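Local coordinates for protein packaging enzyme P4 (Pseudomonas phage phi6, PDB 4BLO) that probably hydrolyses nucleoside triphosphates as a hexameric RecA-like motor to drive RNA into the viral capsid during genome packaging, at residues I64-L69 with M170-I175. Sequence-based numbering, arbitrary orientation.
Sequences IRPSVL and MLIVCI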
ATOM      1  N   ILE L  64     -36.217  21.023  -8.765  1.00 54.36           N
ATOM      2  CA  ILE L  64     -35.887  19.929  -9.689  1.00 51.72           C
ATOM      3  C   ILE L  64     -34.745  19.038  -9.160  1.00 53.57           C
ATOM      4  O   ILE L  64     -34.206  18.248  -9.937  1.00 54.45           O
ATOM      5  CB  ILE L  64     -35.603  20.421 -11.134  1.00 53.48           C
ATOM      6  CG1 ILE L  64     -34.411  21.416 -11.203  1.00 50.76           C
ATOM      7  CG2 ILE L  64     -36.875  20.988 -11.747  1.00 57.57           C
ATOM      8  CD1 ILE L  64     -33.746  21.537 -12.528  1.00 51.31           C
ATOM      9  N   ARG L  65     -34.399  19.116  -7.861  1.00 47.32           N
ATOM     10  CA  ARG L  65     -33.345  18.248  -7.327  1.00 44.62           C
ATOM     11  C   ARG L  65     -33.912  16.798  -7.219  1.00 48.11           C
ATOM     12  O   ARG L  65     -35.099  16.638  -6.905  1.00 49.09           O
ATOM     13  CB  ARG L  65     -32.745  18.798  -6.014  1.00 44.46           C
ATOM     14  CG  ARG L  65     -33.583  18.604  -4.767  1.00 56.44           C
ATOM     15  CD  ARG L  65     -33.624  19.844  -3.910  1.00 70.70           C
ATOM     16  NE  ARG L  65     -32.336  20.183  -3.305  1.00 86.58           N
ATOM     17  CZ  ARG L  65     -32.214  20.918  -2.204  1.00106.64           C
ATOM     18  NH1 ARG L  65     -33.295  21.382  -1.584  1.00 95.08           N
ATOM     19  NH2 ARG L  65     -31.012  21.181  -1.704  1.00 93.10           N
ATOM     20  N   PRO L  66     -33.131  15.750  -7.601  1.00 43.15           N
ATOM     21  CA  PRO L  66     -33.691  14.380  -7.640  1.00 43.23           C
ATOM     22  C   PRO L  66     -34.228  13.857  -6.314  1.00 47.62           C
ATOM     23  O   PRO L  66     -35.213  13.121  -6.328  1.00 47.75           O
ATOM     24  CB  PRO L  66     -32.509  13.525  -8.098  1.00 43.06           C
ATOM     25  CG  PRO L  66     -31.611  14.460  -8.792  1.00 45.45           C
ATOM     26  CD  PRO L  66     -31.734  15.763  -8.078  1.00 42.10           C
ATOM     27  N   SER L  67     -33.594  14.247  -5.175  1.00 45.54           N
ATOM     28  CA  SER L  67     -33.986  13.835  -3.815  1.00 47.66           C
ATOM     29  C   SER L  67     -35.431  14.257  -3.469  1.00 57.26           C
ATOM     30  O   SER L  67     -36.081  13.599  -2.657  1.00 59.09           O
ATOM     31  CB  SER L  67     -33.018  14.410  -2.785  1.00 49.30           C
ATOM     32  OG  SER L  67     -32.999  15.825  -2.811  1.00 59.93           O
ATOM     33  N   VAL L  68     -35.922  15.332  -4.115  1.00 55.37           N
ATOM     34  CA  VAL L  68     -37.249  15.901  -3.930  1.00 58.25           C
ATOM     35  C   VAL L  68     -38.254  15.253  -4.912  1.00 66.83           C
ATOM     36  O   VAL L  68     -39.381  14.935  -4.502  1.00 69.46           O
ATOM     37  CB  VAL L  68     -37.163  17.453  -4.076  1.00 60.82           C
ATOM     38  CG1 VAL L  68     -38.442  18.072  -4.628  1.00 62.27           C
ATOM     39  CG2 VAL L  68     -36.773  18.102  -2.752  1.00 60.03           C
ATOM     40  N   LEU L  69     -37.838  15.047  -6.188  1.00 62.87           N
ATOM     41  CA  LEU L  69     -38.705  14.515  -7.250  1.00 64.33           C
ATOM     42  C   LEU L  69     -38.830  12.984  -7.258  1.00 70.62           C
ATOM     43  O   LEU L  69     -39.898  12.485  -7.616  1.00 73.46           O
ATOM     44  CB  LEU L  69     -38.243  14.985  -8.639  1.00 62.73           C
ATOM     45  CG  LEU L  69     -38.230  16.498  -8.906  1.00 67.19           C
ATOM     46  CD1 LEU L  69     -37.650  16.787 -10.245  1.00 66.63           C
ATOM     47  CD2 LEU L  69     -39.624  17.109  -8.840  1.00 71.63           C
ATOM     48  N   MET L 170     -25.892  13.315  -9.767  1.00 40.70           N
ATOM     49  CA  MET L 170     -25.187  14.094 -10.788  1.00 39.78           C
ATOM     50  C   MET L 170     -25.509  13.590 -12.190  1.00 44.76           C
ATOM     51  O   MET L 170     -25.883  14.387 -13.052  1.00 45.73           O
ATOM     52  CB  MET L 170     -23.672  14.075 -10.569  1.00 40.77           C
ATOM     53  CG  MET L 170     -22.965  15.158 -11.350  1.00 44.26           C
ATOM     54  SD  MET L 170     -21.288  14.689 -11.799  1.00 48.49           S
ATOM     55  CE  MET L 170     -21.609  13.530 -13.146  1.00 45.56           C
ATOM     56  N   LEU L 171     -25.390  12.271 -12.404  1.00 39.59           N
ATOM     57  CA  LEU L 171     -25.659  11.634 -13.689  1.00 38.72           C
ATOM     58  C   LEU L 171     -27.133  11.760 -14.078  1.00 43.65           C
ATOM     59  O   LEU L 171     -27.408  12.008 -15.249  1.00 43.92           O
ATOM     60  CB  LEU L 171     -25.215  10.166 -13.674  1.00 38.26           C
ATOM     61  CG  LEU L 171     -23.701   9.923 -13.512  1.00 40.66           C
ATOM     62  CD1 LEU L 171     -23.424   8.493 -13.156  1.00 39.38           C
ATOM     63  CD2 LEU L 171     -22.937  10.310 -14.768  1.00 43.85           C
ATOM     64  N   ILE L 172     -28.065  11.654 -13.106  1.00 40.24           N
ATOM     65  CA  ILE L 172     -29.505  11.792 -13.346  1.00 41.80           C
ATOM     66  C   ILE L 172     -29.801  13.171 -13.960  1.00 46.51           C
ATOM     67  O   ILE L 172     -30.447  13.241 -15.008  1.00 47.12           O
ATOM     68  CB  ILE L 172     -30.321  11.562 -12.041  1.00 45.41           C
ATOM     69  CG1 ILE L 172     -30.407  10.073 -11.703  1.00 46.52           C
ATOM     70  CG2 ILE L 172     -31.728  12.148 -12.143  1.00 47.41           C
ATOM     71  CD1 ILE L 172     -30.843   9.789 -10.292  1.00 46.32           C
ATOM     72  N   VAL L 173     -29.313  14.247 -13.319  1.00 41.45           N
ATOM     73  CA  VAL L 173     -29.545  15.617 -13.762  1.00 41.37           C
ATOM     74  C   VAL L 173     -28.796  15.887 -15.076  1.00 44.45           C
ATOM     75  O   VAL L 173     -29.385  16.480 -15.983  1.00 47.25           O
ATOM     76  CB  VAL L 173     -29.191  16.661 -12.670  1.00 45.06           C
ATOM     77  CG1 VAL L 173     -29.653  18.060 -13.079  1.00 45.94           C
ATOM     78  CG2 VAL L 173     -29.805  16.287 -11.328  1.00 45.52           C
ATOM     79  N   CYS L 174     -27.531  15.429 -15.191  1.00 37.19           N
ATOM     80  CA  CYS L 174     -26.708  15.624 -16.386  1.00 36.36           C
ATOM     81  C   CYS L 174     -27.320  14.934 -17.618  1.00 44.22           C
ATOM     82  O   CYS L 174     -27.539  15.607 -18.627  1.00 45.31           O
ATOM     83  CB  CYS L 174     -25.277  15.157 -16.143  1.00 34.45           C
ATOM     84  SG  CYS L 174     -24.250  16.346 -15.233  1.00 36.10           S
ATOM     85  N   ILE L 175     -27.616  13.613 -17.536  1.00 41.75           N
ATOM     86  CA  ILE L 175     -28.203  12.846 -18.643  1.00 42.82           C
ATOM     87  C   ILE L 175     -29.664  13.277 -18.876  1.00 49.41           C
ATOM     88  O   ILE L 175     -30.033  13.563 -20.013  1.00 50.88           O
ATOM     89  CB  ILE L 175     -28.075  11.307 -18.434  1.00 45.67           C
ATOM     90  CG1 ILE L 175     -26.593  10.881 -18.365  1.00 43.45           C
ATOM     91  CG2 ILE L 175     -28.818  10.517 -19.532  1.00 48.68           C
ATOM     92  CD1 ILE L 175     -26.330   9.591 -17.577  1.00 46.75           C
TER
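The carbonyl oxygen of Arg65 accepts two amides, Val68 N and Leu69 N, each at 3.2 Å, and so fixes the start of the short helix 66-69, whose first residue, Pro66, meets Ile172 and Val173. The contact illustrates how the flank of a P-loop ATPase core of the RecA type is covered. Helix 167-179 is the link in a beta-alpha-beta crossover between the parallel strands 161-163 and 184-187; Met170 and Cys174 face the sheet through Val186, while Ile172 and Val173 present branched side chains to the 64-69 segment. A proline suits the first turn of a helix, where its missing N-H is not needed for the helical bonding pattern, and Arg65 takes the N-cap position just before it. The rigid ring points its CB toward helix 167-179 and delivers CG, the foremost atom of the contact, to two methyls. Val173 CG2 approaches Pro66 CG to 3.6 Å and also lies 3.8 Å from Pro66 CD, so this one methyl spans a ring bond, the valine side chain lying roughly perpendicular to that of the proline. Ile172 is the looser partner: its CG2 is 4.1 Å from Pro66 CG, and the isoleucine and proline side chains pass antiparallel to one another. Everything across the interface is apolar, and the three touching residues are buried. Tyr44 of helix 38-54 completes the cluster, packing on Leu69, Ile172 and Val173 while its OH hydrogen-bonds Ile64 O; Arg65, whose CB points away from helix 167-179, packs against Gly102 of a second subunit. The side-chain torsions place these methyls: with CG1 turned beside the backbone N (chi1 -77°), Ile172 CG2 is left anti to that N, whereas Val173 CG2 is anti to its carbonyl carbon, with CG1 opposite the N (chi1 -171°).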